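Local coordinates for uncharacterized NTF2-like protein (Mesorhizobium loti, PDB 3FH1) that is of unknown function but has an NTF2-like fold of the SnoaL-like family, a cone-shaped scaffold that in relatives often encloses a ligand-binding or catalytic pocket, at residues E17-I22 with M113-G118; H33-L38 with L69-A74; I42-V47 with A61-C66. All coordinates share one frame; numbering follows the deposited sequence.

Contact 1. Residues E17-I22 with M113-G118; sequences EQTAEI and MRVQDG
Val115, Gly118 and the helical face made by Gln18, Thr19 and Ile22 form this contact, in which the end of a long strand and the turn after it lie against helix 16-31. Met113 comes first along the strand; its selenomethionine side chain points to the helix but packs just beyond Ile22, against Met23 and Phe26. Val115 does most of the touching from the strand, and its two methyls divide the work. CG1 meets Ile22 CD1 at 3.9 Å, the two side chains sliding past each other in opposite directions. In the conformer modelled here, CG1 lies anti to the carbonyl carbon (chi1 -64°), which turns CG2 toward Thr19, 3.5 Å from Thr19 OG1. That hydroxyl is hydrogen-bonded to Gly90 O and Arg15 O, and it meets the methyl by van der Waals contact.

After Asp117 the chain turns, and Gly118, at positive phi, passes close to the helix. Its carbonyl O sits 3.3 Å from Ile22 CD1, at the end of the extended isoleucine branch, while its CA lies 3.8 Å from Gln18 OE1. One water joins the same two residues: it accepts from Gly118 N at 3.0 Å and lies 3.2 Å from Gln18 OE1, to which it can donate, though other acceptors compete for its protons. The polar bridge lies on the more exposed side, the valine and isoleucine deeper in.

The strand holding Val115 runs in the curved sheet between strands 92-100 and 119-127, and helix 16-31 lies across that sheet, with strand 9-11 touching the helix at Glu17 and Ala20.

Contact 2. Residues H33-L38 with L69-A74; sequences HDPAAL and LWSAIA
A Schellman motif closes helix 16-31 at His33, and the loop that follows is laid against helix 63-75. His33 is the C-prime residue, its positive phi turning the chain so that Asp34 N reaches Val29 O and His33 N reaches Phe30 O. Its imidazole then makes the one direct hydrogen bond between loop and helix: ND1 donates to Ala74 O at 2.7 Å, with an N-H...O angle of 146°. The oxygen lies in the ring plane, at the ring edge, while the donor is tilted 27° from the carbonyl plane. With CG anti to the carbonyl carbon (chi1 -57°) the ring is swung so that its ND1 edge meets Ala74 O, and His33 CA also makes a CH...O contact to the same oxygen at 3.3 Å.

Asp34 OD1 accepts from Ala36 N at 3.1 Å, an Asx turn that bends the loop round Pro35. In this NTF2-like fold the two helices so joined cover one side of the curved sheet. In the conformer modelled for Ser71, Pro35 rests its CB 3.4 Å from Ser71 OG, a hydroxyl bonded to Val67 O in its own helix. Leu38 approaches the same serine with CD1 and sets that methyl 3.6 Å from Trp70 CB, the two side chains crossing at about a right angle. The indole of Trp70 meets Phe26 and Phe30 edge-to-face, and its NE1 is hydrogen-bonded to an unidentified molecule, probably from the crystallisation liquor.

Contact 3. Residues I42-V47 with A61-C66; sequences IAEECV and AGRQAC
Arg63 folds over the bend of residues 42-47 and closes NE and NH2 on the carbonyl of Ile42. NE lies 2.9 Å and NH2 3.0 Å from Ile42 O, a side-on grip by two donors on one atom that lies near the guanidinium plane. The chain leaves CA with CG anti to the backbone N (chi1 178°) and bends at chi3 (-66°), which curls the flat group back over the corner; Glu44 CA lies over one face, toward its rim. Ile42 CG2 fills the hollow beneath, against CA and CG of Arg63 and 4.1 Å from Cys66 CB. Putting an alanine here removes both side-chain donors, and the Ile42 carbonyl would probably be left without its mates in this contact, with the packing of Ile42 CG2 against the arginine's CG also lost.

The corner itself is a type I turn from Ala43 to Cys46, closed by Cys46 N to Ala43 O. Against it lies the start of helix 63-75, with Gly62 in the N-cap position. This joins the short edge strand 59-61, the helix and strand 46-49 at one edge of the NTF2-like sheet, where Val47 and Ala61 make an antiparallel, non-hydrogen-bonded pair. Gly62 N donates to Cys46 O at 2.8 Å, and Arg63 N to Glu44 O at 3.0 Å. Lacking a side chain, Gly62 presses its CA to 3.3 Å from Glu44 O; a CB at these backbone angles would jam against the carbonyl of Ala61. On the inner side the bump is Cys66 SG, seated against Cys46 O and 4.0 Å from Cys46 CB, while on the outside Val47 CG2 meets Ala61 CB more loosely.

Contact 1 is the most buried of the three, whereas contacts 2 and 3 each run from an interior side to a solvent-facing side. Helix 16-31 takes part in contact 1 and leads into the loop of contact 2; helix 63-75 serves contacts 2 and 3, from its later and its first turns, and Trp70 of one touches Ile42 of the other. Contacts 1 and 3 reach the same sheet, meeting where Gln116 packs on Glu45. Their chemistry differs: apolar methyls and a single water in contact 1, one histidine bond beside apolar packing in contact 2, and four direct hydrogen bonds to backbone carbonyls in contact 3.

Contact 1. Residues E17-I22 with M113-G118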
# COMPACT_ATOMS: atom_id res chain seq x y z
N GLU A 17 17.16 8.06 -4.76
CA GLU A 17 17.95 8.36 -3.59
C GLU A 17 17.37 9.58 -2.84
O GLU A 17 17.31 9.58 -1.63
CB GLU A 17 19.43 8.60 -3.95
CG GLU A 17 20.23 7.32 -4.33
CD GLU A 17 21.75 7.57 -4.41
OE1 GLU A 17 22.27 8.57 -3.81
OE2 GLU A 17 22.46 6.72 -5.04
N GLN A 18 16.87 10.55 -3.58
CA GLN A 18 16.21 11.71 -2.95
C GLN A 18 14.98 11.27 -2.17
O GLN A 18 14.76 11.64 -1.01
CB GLN A 18 15.85 12.74 -4.01
CG GLN A 18 14.86 13.79 -3.49
CD GLN A 18 14.72 14.95 -4.46
OE1 GLN A 18 13.70 15.00 -5.18
NE2 GLN A 18 15.72 15.79 -4.55
N THR A 19 14.13 10.46 -2.80
CA THR A 19 12.95 9.97 -2.11
C THR A 19 13.31 9.18 -0.86
O THR A 19 12.65 9.32 0.18
CB THR A 19 12.08 9.18 -3.10
OG1 THR A 19 11.82 10.01 -4.23
CG2 THR A 19 10.75 8.65 -2.48
N ALA A 20 14.35 8.35 -0.93
CA ALA A 20 14.82 7.65 0.26
C ALA A 20 15.20 8.62 1.40
O ALA A 20 14.87 8.35 2.59
CB ALA A 20 16.02 6.70 -0.05
N GLU A 21 15.88 9.70 1.06
CA GLU A 21 16.29 10.69 2.06
C GLU A 21 15.06 11.34 2.69
O GLU A 21 15.02 11.58 3.91
CB GLU A 21 17.17 11.77 1.43
CG GLU A 21 18.55 11.50 1.54
CD GLU A 21 18.97 11.47 3.00
OE1 GLU A 21 18.84 12.51 3.69
OE2 GLU A 21 19.37 10.36 3.41
N ILE A 22 14.07 11.63 1.87
CA ILE A 22 12.81 12.22 2.38
C ILE A 22 12.12 11.25 3.31
O ILE A 22 11.70 11.62 4.42
CB ILE A 22 11.91 12.64 1.22
CG1 ILE A 22 12.54 13.80 0.43
CG2 ILE A 22 10.55 13.13 1.69
CD1 ILE A 22 11.84 14.07 -0.90
N MSE A 113 3.33 6.80 -0.61
CA MSE A 113 3.86 8.17 -0.57
C MSE A 113 4.30 8.63 -1.90
O MSE A 113 4.86 7.85 -2.66
CB MSE A 113 5.08 8.23 0.38
CG MSE A 113 4.85 7.67 1.77
SE MSE A 113 3.77 8.75 2.90
CE MSE A 113 5.08 10.11 3.25
N ARG A 114 4.07 9.91 -2.18
CA ARG A 114 4.49 10.48 -3.44
C ARG A 114 5.10 11.88 -3.21
O ARG A 114 4.55 12.67 -2.41
CB ARG A 114 3.35 10.54 -4.43
CG ARG A 114 3.79 11.05 -5.81
CD ARG A 114 2.75 10.88 -6.89
NE ARG A 114 1.51 11.57 -6.60
CZ ARG A 114 1.27 12.83 -6.90
NH1 ARG A 114 2.18 13.56 -7.51
NH2 ARG A 114 0.09 13.36 -6.59
N VAL A 115 6.24 12.11 -3.84
CA VAL A 115 6.93 13.39 -3.73
C VAL A 115 7.01 14.11 -5.03
O VAL A 115 7.11 13.48 -6.10
CB VAL A 115 8.35 13.20 -3.21
CG1 VAL A 115 8.27 12.63 -1.77
CG2 VAL A 115 9.13 12.30 -4.17
N GLN A 116 7.00 15.44 -4.95
CA GLN A 116 7.11 16.27 -6.14
C GLN A 116 7.91 17.49 -5.69
O GLN A 116 7.66 18.03 -4.61
CB GLN A 116 5.74 16.69 -6.61
CG GLN A 116 5.75 17.56 -7.80
CD GLN A 116 4.35 17.82 -8.27
OE1 GLN A 116 3.85 18.94 -8.18
NE2 GLN A 116 3.68 16.77 -8.71
N ASP A 117 8.86 17.93 -6.50
CA ASP A 117 9.73 19.06 -6.15
C ASP A 117 10.41 18.86 -4.79
O ASP A 117 10.67 19.83 -4.08
CB ASP A 117 8.97 20.39 -6.13
CG ASP A 117 8.80 20.99 -7.51
OD1 ASP A 117 9.02 20.27 -8.51
OD2 ASP A 117 8.43 22.19 -7.59
N GLY A 118 10.72 17.62 -4.44
CA GLY A 118 11.46 17.36 -3.20
C GLY A 118 10.66 17.38 -1.91
O GLY A 118 11.27 17.37 -0.83
O HOH W 1 10.68 15.25 -6.35

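Contact 2. Residues H33-L38 with L69-A74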
# COMPACT_ATOMS: atom_id res chain seq x y z
N HIS A 33 9.66 10.71 17.90
CA HIS A 33 8.52 11.48 18.43
C HIS A 33 8.81 12.98 18.38
O HIS A 33 8.64 13.71 19.38
CB HIS A 33 8.14 11.02 19.83
CG HIS A 33 7.83 9.57 19.90
ND1 HIS A 33 6.61 9.05 19.53
CD2 HIS A 33 8.59 8.51 20.28
CE1 HIS A 33 6.63 7.74 19.69
NE2 HIS A 33 7.82 7.39 20.15
N ASP A 34 9.30 13.44 17.24
CA ASP A 34 9.77 14.81 17.11
C ASP A 34 9.30 15.41 15.79
O ASP A 34 9.82 15.09 14.75
CB ASP A 34 11.31 14.84 17.17
CG ASP A 34 11.85 16.24 17.11
OD1 ASP A 34 11.06 17.18 16.90
OD2 ASP A 34 13.08 16.40 17.28
N PRO A 35 8.26 16.23 15.85
CA PRO A 35 7.73 16.72 14.60
C PRO A 35 8.41 17.94 14.00
O PRO A 35 7.88 18.50 13.05
CB PRO A 35 6.30 17.09 15.00
CG PRO A 35 6.35 17.45 16.38
CD PRO A 35 7.49 16.71 17.00
N ALA A 36 9.56 18.37 14.51
CA ALA A 36 10.22 19.58 14.00
C ALA A 36 10.46 19.57 12.48
O ALA A 36 10.25 20.58 11.83
CB ALA A 36 11.56 19.81 14.76
N ALA A 37 10.85 18.44 11.91
CA ALA A 37 11.08 18.34 10.44
C ALA A 37 9.86 18.37 9.56
O ALA A 37 10.00 18.47 8.31
CB ALA A 37 11.91 17.03 10.09
N LEU A 38 8.67 18.20 10.11
CA LEU A 38 7.55 18.00 9.23
C LEU A 38 7.32 19.11 8.21
O LEU A 38 7.18 18.81 7.02
CB LEU A 38 6.23 17.64 9.93
CG LEU A 38 6.10 16.27 10.56
CD1 LEU A 38 4.87 16.29 11.50
CD2 LEU A 38 6.04 15.16 9.47
N LEU A 69 -1.81 16.87 11.77
CA LEU A 69 -2.20 15.49 11.95
C LEU A 69 -0.99 14.64 12.29
O LEU A 69 -0.98 13.92 13.28
CB LEU A 69 -2.90 14.92 10.74
CG LEU A 69 -3.30 13.40 10.78
CD1 LEU A 69 -4.35 13.17 11.78
CD2 LEU A 69 -3.73 12.89 9.42
N TRP A 70 0.04 14.73 11.48
CA TRP A 70 1.23 13.93 11.74
C TRP A 70 1.92 14.29 13.07
O TRP A 70 2.47 13.41 13.74
CB TRP A 70 2.17 14.04 10.58
CG TRP A 70 1.82 13.13 9.45
CD1 TRP A 70 1.34 11.84 9.55
CD2 TRP A 70 1.99 13.38 8.05
NE1 TRP A 70 1.22 11.29 8.28
CE2 TRP A 70 1.66 12.20 7.37
CE3 TRP A 70 2.45 14.48 7.31
CZ2 TRP A 70 1.71 12.12 5.99
CZ3 TRP A 70 2.49 14.40 5.97
CH2 TRP A 70 2.12 13.21 5.30
N SER A 71 1.92 15.57 13.45
CA SER A 71 2.51 16.01 14.73
C SER A 71 1.80 15.37 15.92
O SER A 71 2.42 14.96 16.91
CB SER A 71 2.46 17.54 14.84
OG SER A 71 3.25 18.14 13.83
N ALA A 72 0.49 15.32 15.84
CA ALA A 72 -0.29 14.74 16.92
C ALA A 72 0.02 13.24 17.00
O ALA A 72 0.14 12.69 18.09
CB ALA A 72 -1.79 14.96 16.67
N ILE A 73 0.06 12.59 15.85
CA ILE A 73 0.34 11.15 15.77
C ILE A 73 1.70 10.87 16.38
O ILE A 73 1.82 9.95 17.20
CB ILE A 73 0.23 10.58 14.34
CG1 ILE A 73 -1.25 10.58 13.91
CG2 ILE A 73 0.83 9.12 14.28
CD1 ILE A 73 -1.46 10.35 12.43
N ALA A 74 2.69 11.66 16.01
CA ALA A 74 4.08 11.47 16.45
C ALA A 74 4.30 11.66 17.93
O ALA A 74 5.28 11.16 18.47
CB ALA A 74 5.04 12.40 15.70

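Contact 3. Residues I42-V47 with A61-C66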
# COMPACT_ATOMS: atom_id res chain seq x y z
N ILE A 42 6.94 18.82 3.61
CA ILE A 42 5.55 18.74 3.14
C ILE A 42 5.26 19.87 2.19
O ILE A 42 5.54 21.03 2.50
CB ILE A 42 4.60 18.78 4.37
CG1 ILE A 42 4.92 17.55 5.22
CG2 ILE A 42 3.08 18.82 3.97
CD1 ILE A 42 4.22 17.47 6.56
N ALA A 43 4.73 19.53 1.03
CA ALA A 43 4.31 20.51 0.03
C ALA A 43 3.13 21.36 0.51
O ALA A 43 2.32 20.93 1.35
CB ALA A 43 3.92 19.80 -1.28
N GLU A 44 3.04 22.58 -0.02
CA GLU A 44 1.96 23.49 0.35
C GLU A 44 0.63 22.82 0.15
O GLU A 44 -0.29 22.98 0.97
CB GLU A 44 2.01 24.76 -0.49
CG GLU A 44 1.01 25.79 -0.06
CD GLU A 44 1.05 27.05 -0.95
OE1 GLU A 44 0.36 27.09 -1.99
OE2 GLU A 44 1.78 27.99 -0.59
N GLU A 45 0.51 22.07 -0.94
CA GLU A 45 -0.75 21.46 -1.35
C GLU A 45 -0.87 19.99 -0.94
O GLU A 45 -1.83 19.32 -1.37
CB GLU A 45 -0.94 21.58 -2.87
CG GLU A 45 -0.08 20.63 -3.71
CD GLU A 45 1.37 21.18 -4.05
OE1 GLU A 45 1.97 22.02 -3.30
OE2 GLU A 45 1.89 20.73 -5.11
N CYS A 46 0.02 19.52 -0.07
CA CYS A 46 0.03 18.08 0.35
C CYS A 46 -1.36 17.58 0.77
O CYS A 46 -2.08 18.31 1.43
CB CYS A 46 0.98 17.88 1.49
SG CYS A 46 1.32 16.13 1.87
N VAL A 47 -1.71 16.35 0.38
CA VAL A 47 -2.94 15.72 0.79
C VAL A 47 -2.61 14.39 1.49
O VAL A 47 -1.84 13.60 0.96
CB VAL A 47 -3.84 15.43 -0.41
CG1 VAL A 47 -5.10 14.59 -0.05
CG2 VAL A 47 -4.28 16.76 -1.04
N ALA A 61 -5.93 18.28 3.82
CA ALA A 61 -5.34 18.99 2.68
C ALA A 61 -4.62 20.25 3.12
O ALA A 61 -5.15 21.05 3.90
CB ALA A 61 -6.43 19.36 1.68
N GLY A 62 -3.47 20.47 2.51
CA GLY A 62 -2.65 21.62 2.81
C GLY A 62 -1.61 21.32 3.86
O GLY A 62 -1.82 20.51 4.75
N ARG A 63 -0.50 22.01 3.78
CA ARG A 63 0.61 21.77 4.69
C ARG A 63 0.18 21.85 6.17
O ARG A 63 0.57 21.02 6.97
CB ARG A 63 1.76 22.74 4.44
CG ARG A 63 2.92 22.54 5.42
CD ARG A 63 4.04 23.55 5.22
NE ARG A 63 4.69 23.39 3.96
CZ ARG A 63 4.71 24.28 2.96
NH1 ARG A 63 4.18 25.49 3.04
NH2 ARG A 63 5.34 23.95 1.86
N GLN A 64 -0.64 22.85 6.52
CA GLN A 64 -0.99 23.04 7.92
C GLN A 64 -1.71 21.81 8.49
O GLN A 64 -1.37 21.31 9.59
CB GLN A 64 -1.85 24.28 8.06
CG GLN A 64 -2.25 24.60 9.46
CD GLN A 64 -3.17 25.80 9.53
OE1 GLN A 64 -4.31 25.78 9.01
NE2 GLN A 64 -2.72 26.83 10.19
N ALA A 65 -2.75 21.37 7.79
CA ALA A 65 -3.55 20.20 8.21
C ALA A 65 -2.67 18.95 8.30
O ALA A 65 -2.85 18.12 9.20
CB ALA A 65 -4.70 19.96 7.23
N CYS A 66 -1.78 18.79 7.32
CA CYS A 66 -0.93 17.59 7.27
C CYS A 66 0.07 17.62 8.42
O CYS A 66 0.23 16.63 9.11
CB CYS A 66 -0.24 17.45 5.94
SG CYS A 66 -1.42 17.16 4.60